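Local coordinates for protein delta-1-pyrroline-5-carboxylate dehydrogenase, mitochondrial (Mus musculus, PDB 4E3X) that oxidises L-glutamate gamma-semialdehyde to glutamate with NAD+, the second step by which mitochondria degrade proline, at residues A33-S41 / V155-A164; R113-R124 / P223-L231. All blocks are in the same frame, centred on the assembly; numbering follows the deposited sequence.

In the fold
Both interactions pack pieces of one aldehyde dehydrogenase chain, and their segments alternate along the sequence; their centres lie 29 Å apart, their nearest atoms about 14 Å, so they do not touch. Interaction 1 lays the N-terminal segment 33-41 on the start of helix 155-180: the side chain of I160 is about 7 Å from a bound proline and about 9 Å from that of S513, a substrate-binding residue. Interaction 2 is remote from the annotated sites and ties the junction of helices 99-118 and 121-136 to the end of helix 213-225. Helix 155-180 connects the two, since A177 further along it packs on M121, L225 and M226. Each contact also reaches the second subunit.

Interaction 1: A33-S41 / V155-A164; sequences ANEPILAFS and VIQAEIDAAA. Unlike the reference sequence in segment 33-41: A33 (reference Thr).
The carboxylate oxygen OE2 of E159 takes the backbone N-H of L38 in a nearly straight hydrogen bond (N to OE2 2.8 Å, 176° at the hydrogen) and also forms a salt bridge with R140. Around this grip an extended, irregular N-terminal segment, 33-41, lies along the first turns of helix 155-180 in the aldehyde dehydrogenase fold. The donor N of L38 stands above the carboxylate plane. The E159 chain leaves with CG anti to the backbone N (chi1 163°) and bends at chi2, which brings the carboxylate up beside the loop backbone.

The same carboxylate meets the edge of the F40 ring, its OE1 3.6 Å from F40 CZ, with the two planes 79° apart. CG1 of V155 lies over one face of that ring in a CH-pi contact, the methyl 3.8 Å from the centroid. F40 is further covered by L144 of helix 140-151 and L50 of helix 45-55, while Y561 of the second subunit packs on V155.

I37 spans the helix from I156 to A164 with two branches. Its CG2 touches CD1 of I156 at 3.9 Å, whereas CD1 touches I160 CG2 and presses on A164 CB at 3.4 Å, closer than usual for two carbons.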
loop_
_atom_site.group_PDB
_atom_site.type_symbol
_atom_site.label_atom_id
_atom_site.label_comp_id
_atom_site.label_asym_id
_atom_site.label_seq_id
_atom_site.Cartn_x
_atom_site.Cartn_y
_atom_site.Cartn_z
ATOM N N ALA B 33 22.378 7.525 12.438
ATOM C CA ALA B 33 23.127 6.299 12.274
ATOM C C ALA B 33 22.536 5.255 13.192
ATOM O O ALA B 33 21.821 5.580 14.147
ATOM C CB ALA B 33 24.586 6.525 12.601
ATOM N N ASN B 34 22.823 3.993 12.905
ATOM C CA ASN B 34 22.365 2.932 13.779
ATOM C C ASN B 34 22.908 3.062 15.196
ATOM O O ASN B 34 24.069 3.409 15.409
ATOM C CB ASN B 34 22.719 1.571 13.195
ATOM C CG ASN B 34 21.941 1.275 11.934
ATOM O OD1 ASN B 34 22.420 1.517 10.828
ATOM N ND2 ASN B 34 20.716 0.791 12.096
ATOM N N GLU B 35 22.043 2.792 16.165
ATOM C CA GLU B 35 22.441 2.800 17.566
ATOM C C GLU B 35 23.466 1.695 17.819
ATOM O O GLU B 35 23.215 0.532 17.520
ATOM C CB GLU B 35 21.215 2.586 18.451
ATOM C CG GLU B 35 21.533 2.558 19.939
ATOM C CD GLU B 35 21.858 3.930 20.514
ATOM O OE1 GLU B 35 21.673 4.950 19.813
ATOM O OE2 GLU B 35 22.289 3.989 21.685
ATOM N N PRO B 36 24.647 2.056 18.344
ATOM C CA PRO B 36 25.645 1.009 18.598
ATOM C C PRO B 36 25.205 -0.002 19.655
ATOM O O PRO B 36 24.581 0.352 20.655
ATOM C CB PRO B 36 26.865 1.798 19.095
ATOM C CG PRO B 36 26.707 3.163 18.479
ATOM C CD PRO B 36 25.215 3.409 18.504
ATOM N N ILE B 37 25.531 -1.266 19.411
ATOM C CA ILE B 37 25.258 -2.344 20.353
ATOM C C ILE B 37 26.331 -2.353 21.433
ATOM O O ILE B 37 27.526 -2.385 21.130
ATOM C CB ILE B 37 25.246 -3.705 19.630
ATOM C CG1 ILE B 37 24.145 -3.732 18.575
ATOM C CG2 ILE B 37 25.034 -4.834 20.616
ATOM C CD1 ILE B 37 22.789 -3.697 19.187
ATOM N N LEU B 38 25.905 -2.303 22.693
ATOM C CA LEU B 38 26.848 -2.283 23.810
ATOM C C LEU B 38 27.297 -3.694 24.174
ATOM O O LEU B 38 26.610 -4.666 23.868
ATOM C CB LEU B 38 26.224 -1.595 25.027
ATOM C CG LEU B 38 25.632 -0.208 24.777
ATOM C CD1 LEU B 38 25.113 0.407 26.072
ATOM C CD2 LEU B 38 26.652 0.708 24.120
ATOM N N ALA B 39 28.445 -3.796 24.839
ATOM C CA ALA B 39 29.062 -5.097 25.114
ATOM C C ALA B 39 28.716 -5.690 26.481
ATOM O O ALA B 39 28.766 -6.906 26.654
ATOM C CB ALA B 39 30.576 -5.009 24.953
ATOM N N PHE B 40 28.395 -4.834 27.449
ATOM C CA PHE B 40 28.069 -5.263 28.812
ATOM C C PHE B 40 29.172 -6.097 29.459
ATOM O O PHE B 40 28.897 -7.011 30.235
ATOM C CB PHE B 40 26.726 -6.008 28.849
ATOM C CG PHE B 40 25.570 -5.171 28.382
ATOM C CD1 PHE B 40 24.795 -4.464 29.285
ATOM C CD2 PHE B 40 25.280 -5.065 27.034
ATOM C CE1 PHE B 40 23.747 -3.676 28.843
ATOM C CE2 PHE B 40 24.240 -4.281 26.593
ATOM C CZ PHE B 40 23.472 -3.586 27.498
ATOM N N SER B 41 30.423 -5.769 29.143
ATOM C CA SER B 41 31.567 -6.446 29.748
ATOM C C SER B 41 31.705 -6.030 31.202
ATOM O O SER B 41 31.181 -4.997 31.615
ATOM C CB SER B 41 32.855 -6.105 28.997
ATOM O OG SER B 41 32.786 -6.526 27.650
ATOM N N VAL B 155 20.447 -10.602 28.193
ATOM C CA VAL B 155 21.002 -9.261 28.033
ATOM C C VAL B 155 21.123 -8.849 26.567
ATOM O O VAL B 155 20.614 -7.804 26.165
ATOM C CB VAL B 155 22.400 -9.150 28.667
ATOM C CG1 VAL B 155 22.999 -7.786 28.376
ATOM C CG2 VAL B 155 22.340 -9.406 30.163
ATOM N N ILE B 156 21.783 -9.667 25.755
ATOM C CA ILE B 156 22.023 -9.263 24.380
ATOM C C ILE B 156 20.745 -9.248 23.549
ATOM O O ILE B 156 20.582 -8.378 22.700
ATOM C CB ILE B 156 23.116 -10.118 23.695
ATOM C CG1 ILE B 156 23.453 -9.568 22.303
ATOM C CG2 ILE B 156 22.697 -11.579 23.595
ATOM C CD1 ILE B 156 23.843 -8.099 22.296
ATOM N N GLN B 157 19.830 -10.186 23.790
ATOM C CA GLN B 157 18.580 -10.173 23.045
ATOM C C GLN B 157 17.752 -8.940 23.412
ATOM O O GLN B 157 17.107 -8.342 22.559
ATOM C CB GLN B 157 17.792 -11.469 23.249
ATOM C CG GLN B 157 18.404 -12.676 22.540
ATOM C CD GLN B 157 18.582 -12.441 21.052
ATOM O OE1 GLN B 157 17.639 -12.064 20.358
ATOM N NE2 GLN B 157 19.799 -12.646 20.560
ATOM N N ALA B 158 17.800 -8.531 24.674
ATOM C CA ALA B 158 17.093 -7.321 25.074
ATOM C C ALA B 158 17.749 -6.095 24.439
ATOM O O ALA B 158 17.069 -5.194 23.949
ATOM C CB ALA B 158 17.079 -7.201 26.574
ATOM N N GLU B 159 19.079 -6.077 24.441
ATOM C CA GLU B 159 19.847 -4.959 23.902
ATOM C C GLU B 159 19.571 -4.700 22.426
ATOM O O GLU B 159 19.376 -3.554 22.024
ATOM C CB GLU B 159 21.347 -5.178 24.134
ATOM C CG GLU B 159 22.263 -4.313 23.281
ATOM C CD GLU B 159 22.349 -2.859 23.733
ATOM O OE1 GLU B 159 21.625 -2.455 24.670
ATOM O OE2 GLU B 159 23.159 -2.120 23.139
ATOM N N ILE B 160 19.551 -5.753 21.618
ATOM C CA ILE B 160 19.313 -5.561 20.192
ATOM C C ILE B 160 17.873 -5.178 19.872
ATOM O O ILE B 160 17.607 -4.654 18.795
ATOM C CB ILE B 160 19.744 -6.772 19.335
ATOM C CG1 ILE B 160 18.847 -7.986 19.586
ATOM C CG2 ILE B 160 21.217 -7.092 19.564
ATOM C CD1 ILE B 160 19.223 -9.201 18.745
ATOM N N ASP B 161 16.970 -5.419 20.822
ATOM C CA ASP B 161 15.537 -5.202 20.648
ATOM C C ASP B 161 15.078 -3.884 21.287
ATOM O O ASP B 161 14.826 -2.897 20.587
ATOM C CB ASP B 161 14.782 -6.405 21.247
ATOM C CG ASP B 161 13.276 -6.182 21.376
ATOM O OD1 ASP B 161 12.734 -5.282 20.705
ATOM O OD2 ASP B 161 12.634 -6.926 22.158
ATOM N N ALA B 162 14.954 -3.877 22.615
ATOM C CA ALA B 162 14.363 -2.743 23.331
ATOM C C ALA B 162 15.204 -1.485 23.233
ATOM O O ALA B 162 14.686 -0.374 23.332
ATOM C CB ALA B 162 14.122 -3.100 24.788
ATOM N N ALA B 163 16.509 -1.658 23.068
ATOM C CA ALA B 163 17.360 -0.515 22.811
ATOM C C ALA B 163 17.553 -0.338 21.307
ATOM O O ALA B 163 16.860 0.456 20.691
ATOM C CB ALA B 163 18.693 -0.644 23.539
ATOM N N ALA B 164 18.462 -1.100 20.707
ATOM C CA ALA B 164 18.907 -0.800 19.349
ATOM C C ALA B 164 17.799 -0.732 18.304
ATOM O O ALA B 164 17.677 0.270 17.618
ATOM C CB ALA B 164 19.981 -1.764 18.905
#

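Interaction 2: R113-R124 / P223-L231; sequences RKEWDLKPMADR and PALMGNVVL
This is a buried contact, largely side chain against backbone, in which W116 and R124, from the two helices that meet at 119-120, hold the carbonyl end of helix 213-225 just before strand 230-233 of the parallel five-stranded sheet. W116 swings its ring out with CG on the far side from the backbone N (chi1 176°), which carries NE1 across to the carbonyl O of A224, 2.8 Å away (140° at the hydrogen); the acceptor sits at the ring edge, a little tilted from the ring plane. R124 gives NE to the next carbonyl, L225 O, at 2.8 Å, from above the carbonyl plane, 43° out of it.

These acceptors belong to a helix end closed by a Schellman motif: N228 N bonds to P223 O and G227 N to A224 O, which thus serves the indole too. CA of G227, the C-prime residue with positive phi, sits over the centre of the R124 guanidinium, 3.5 Å above its plane. A CB here would come tight against R124 NH1 and D117 OD1.

The guanidinium is kept from turning by NH1, which donates in its own plane to W116 O (3.0 Å) and D117 O (2.9 Å), while CD of R124 lies over one face of the indole, toward its rim. A leucine in place of R124 would probably leave L225 O and the end of helix 99-118 without these donors and take away the flat group packed on G227 CA.

At one flank the methyls of M121 and M226 touch, CE to CE at 3.8 Å. At the other, CG1 of V229 packs on CB of R113, and the R113 guanidinium reaches G227 O through one water. D117 OD2 also forms a salt bridge with R498 of the second subunit.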
loop_
_atom_site.group_PDB
_atom_site.type_symbol
_atom_site.label_atom_id
_atom_site.label_comp_id
_atom_site.label_asym_id
_atom_site.label_seq_id
_atom_site.Cartn_x
_atom_site.Cartn_y
_atom_site.Cartn_z
ATOM N N ARG B 113 -7.133 14.453 16.519
ATOM C CA ARG B 113 -6.396 14.111 15.298
ATOM C C ARG B 113 -6.042 15.298 14.386
ATOM O O ARG B 113 -4.914 15.395 13.906
ATOM C CB ARG B 113 -7.173 13.064 14.495
ATOM C CG ARG B 113 -6.463 12.580 13.239
ATOM C CD ARG B 113 -7.433 11.848 12.309
ATOM N NE ARG B 113 -8.421 12.758 11.753
ATOM C CZ ARG B 113 -8.190 13.584 10.739
ATOM N NH1 ARG B 113 -7.003 13.601 10.150
ATOM N NH2 ARG B 113 -9.152 14.386 10.302
ATOM N N LYS B 114 -7.004 16.180 14.125
ATOM C CA LYS B 114 -6.794 17.239 13.138
ATOM C C LYS B 114 -5.620 18.131 13.524
ATOM O O LYS B 114 -4.768 18.438 12.696
ATOM C CB LYS B 114 -8.062 18.075 12.950
ATOM N N GLU B 115 -5.570 18.516 14.795
ATOM C CA GLU B 115 -4.478 19.338 15.304
ATOM C C GLU B 115 -3.120 18.648 15.131
ATOM O O GLU B 115 -2.141 19.263 14.718
ATOM C CB GLU B 115 -4.731 19.689 16.778
ATOM C CG GLU B 115 -3.614 20.466 17.463
ATOM C CD GLU B 115 -3.852 20.674 18.959
ATOM O OE1 GLU B 115 -4.591 19.873 19.582
ATOM O OE2 GLU B 115 -3.290 21.643 19.516
ATOM N N TRP B 116 -3.077 17.355 15.430
ATOM C CA TRP B 116 -1.842 16.583 15.328
ATOM C C TRP B 116 -1.413 16.429 13.863
ATOM O O TRP B 116 -0.236 16.588 13.526
ATOM C CB TRP B 116 -2.054 15.222 16.000
ATOM C CG TRP B 116 -0.910 14.260 15.903
ATOM C CD1 TRP B 116 -0.896 13.079 15.210
ATOM C CD2 TRP B 116 0.375 14.370 16.535
ATOM N NE1 TRP B 116 0.319 12.450 15.369
ATOM C CE2 TRP B 116 1.115 13.223 16.172
ATOM C CE3 TRP B 116 0.972 15.326 17.369
ATOM C CZ2 TRP B 116 2.418 13.001 16.617
ATOM C CZ3 TRP B 116 2.271 15.105 17.806
ATOM C CH2 TRP B 116 2.979 13.949 17.428
ATOM N N ASP B 117 -2.376 16.134 12.998
ATOM C CA ASP B 117 -2.140 16.011 11.561
ATOM C C ASP B 117 -1.613 17.330 10.976
ATOM O O ASP B 117 -0.746 17.322 10.097
ATOM C CB ASP B 117 -3.451 15.580 10.890
ATOM C CG ASP B 117 -3.348 15.435 9.385
ATOM O OD1 ASP B 117 -2.296 15.006 8.873
ATOM O OD2 ASP B 117 -4.352 15.752 8.711
ATOM N N LEU B 118 -2.098 18.458 11.493
ATOM C CA LEU B 118 -1.669 19.768 10.991
ATOM C C LEU B 118 -0.300 20.208 11.516
ATOM O O LEU B 118 0.295 21.154 10.989
ATOM C CB LEU B 118 -2.711 20.843 11.310
ATOM C CG LEU B 118 -3.963 20.815 10.432
ATOM C CD1 LEU B 118 -5.070 21.673 11.036
ATOM C CD2 LEU B 118 -3.649 21.286 9.019
ATOM N N LYS B 119 0.197 19.546 12.557
ATOM C CA LYS B 119 1.531 19.853 13.067
ATOM C C LYS B 119 2.572 19.591 11.991
ATOM O O LYS B 119 2.467 18.616 11.253
ATOM C CB LYS B 119 1.867 18.961 14.253
ATOM C CG LYS B 119 1.397 19.438 15.596
ATOM C CD LYS B 119 2.131 18.657 16.679
ATOM C CE LYS B 119 1.658 19.053 18.052
ATOM N NZ LYS B 119 1.855 20.508 18.269
ATOM N N PRO B 120 3.603 20.439 11.907
ATOM C CA PRO B 120 4.685 20.150 10.961
ATOM C C PRO B 120 5.325 18.786 11.226
ATOM O O PRO B 120 5.494 18.383 12.380
ATOM C CB PRO B 120 5.689 21.271 11.232
ATOM C CG PRO B 120 4.846 22.400 11.738
ATOM C CD PRO B 120 3.770 21.748 12.561
ATOM N N MET B 121 5.650 18.073 10.151
ATOM C CA MET B 121 6.270 16.756 10.250
ATOM C C MET B 121 7.491 16.791 11.168
ATOM O O MET B 121 7.711 15.874 11.949
ATOM C CB MET B 121 6.673 16.251 8.861
ATOM C CG MET B 121 7.165 14.798 8.822
ATOM S SD MET B 121 5.856 13.544 8.792
ATOM C CE MET B 121 5.293 13.661 7.095
ATOM N N ALA B 122 8.270 17.864 11.087
ATOM C CA ALA B 122 9.475 17.999 11.895
ATOM C C ALA B 122 9.181 18.030 13.394
ATOM O O ALA B 122 9.962 17.521 14.192
ATOM C CB ALA B 122 10.246 19.238 11.483
ATOM N N ASP B 123 8.056 18.635 13.771
ATOM C CA ASP B 123 7.660 18.691 15.172
ATOM C C ASP B 123 7.198 17.326 15.679
ATOM O O ASP B 123 7.465 16.953 16.822
ATOM C CB ASP B 123 6.563 19.737 15.387
ATOM C CG ASP B 123 7.036 21.149 15.086
ATOM O OD1 ASP B 123 8.252 21.342 14.883
ATOM O OD2 ASP B 123 6.196 22.067 15.061
ATOM N N ARG B 124 6.497 16.580 14.837
ATOM C CA ARG B 124 6.142 15.220 15.217
ATOM C C ARG B 124 7.399 14.354 15.329
ATOM O O ARG B 124 7.547 13.572 16.273
ATOM C CB ARG B 124 5.134 14.615 14.235
ATOM C CG ARG B 124 3.823 15.393 14.161
ATOM C CD ARG B 124 2.738 14.593 13.462
ATOM N NE ARG B 124 3.047 14.317 12.063
ATOM C CZ ARG B 124 2.380 14.819 11.028
ATOM N NH1 ARG B 124 1.368 15.656 11.218
ATOM N NH2 ARG B 124 2.733 14.489 9.795
ATOM N N PRO B 223 2.692 5.046 12.603
ATOM C CA PRO B 223 1.492 5.778 12.169
ATOM C C PRO B 223 1.351 7.127 12.886
ATOM O O PRO B 223 0.976 8.113 12.247
ATOM C CB PRO B 223 0.346 4.815 12.511
ATOM C CG PRO B 223 1.004 3.445 12.495
ATOM C CD PRO B 223 2.363 3.687 13.077
ATOM N N ALA B 224 1.662 7.189 14.184
ATOM C CA ALA B 224 1.567 8.459 14.895
ATOM C C ALA B 224 2.504 9.512 14.293
ATOM O O ALA B 224 2.132 10.682 14.148
ATOM C CB ALA B 224 1.845 8.266 16.376
ATOM N N LEU B 225 3.719 9.103 13.948
ATOM C CA LEU B 225 4.674 9.994 13.295
ATOM C C LEU B 225 4.084 10.653 12.052
ATOM O O LEU B 225 4.336 11.832 11.780
ATOM C CB LEU B 225 5.932 9.217 12.914
ATOM C CG LEU B 225 6.961 9.917 12.028
ATOM C CD1 LEU B 225 7.659 11.055 12.776
ATOM C CD2 LEU B 225 7.959 8.872 11.527
ATOM N N MET B 226 3.272 9.896 11.316
ATOM C CA MET B 226 2.697 10.367 10.063
ATOM C C MET B 226 1.380 11.118 10.243
ATOM O O MET B 226 0.670 11.369 9.278
ATOM C CB MET B 226 2.528 9.192 9.097
ATOM C CG MET B 226 3.832 8.456 8.817
ATOM S SD MET B 226 5.179 9.505 8.247
ATOM C CE MET B 226 4.618 9.919 6.601
ATOM N N GLY B 227 1.077 11.514 11.472
ATOM C CA GLY B 227 -0.093 12.347 11.712
ATOM C C GLY B 227 -1.359 11.594 12.046
ATOM O O GLY B 227 -2.443 12.169 12.054
ATOM N N ASN B 228 -1.223 10.299 12.308
ATOM C CA ASN B 228 -2.361 9.501 12.735
ATOM C C ASN B 228 -2.549 9.482 14.240
ATOM O O ASN B 228 -1.632 9.798 15.003
ATOM C CB ASN B 228 -2.209 8.072 12.236
ATOM C CG ASN B 228 -2.161 8.014 10.741
ATOM O OD1 ASN B 228 -3.185 8.192 10.093
ATOM N ND2 ASN B 228 -0.966 7.813 10.176
ATOM N N VAL B 229 -3.750 9.098 14.649
ATOM C CA VAL B 229 -4.025 8.777 16.036
ATOM C C VAL B 229 -4.283 7.275 16.132
ATOM O O VAL B 229 -4.760 6.653 15.185
ATOM C CB VAL B 229 -5.193 9.605 16.615
ATOM C CG1 VAL B 229 -4.827 11.082 16.620
ATOM C CG2 VAL B 229 -6.482 9.365 15.841
ATOM N N VAL B 230 -3.953 6.696 17.279
ATOM C CA VAL B 230 -3.776 5.255 17.379
ATOM C C VAL B 230 -4.357 4.700 18.670
ATOM O O VAL B 230 -4.165 5.282 19.744
ATOM C CB VAL B 230 -2.264 4.908 17.367
ATOM C CG1 VAL B 230 -2.027 3.410 17.536
ATOM C CG2 VAL B 230 -1.563 5.436 16.101
ATOM N N LEU B 231 -5.076 3.585 18.559
ATOM C CA LEU B 231 -5.336 2.726 19.702
ATOM C C LEU B 231 -4.335 1.589 19.680
ATOM O O LEU B 231 -4.317 0.783 18.750
ATOM C CB LEU B 231 -6.758 2.160 19.674
ATOM C CG LEU B 231 -7.840 2.971 20.396
ATOM C CD1 LEU B 231 -8.036 4.339 19.758
ATOM C CD2 LEU B 231 -9.162 2.192 20.444
HETATM O O HOH W 1 -4.628 12.059 10.361
#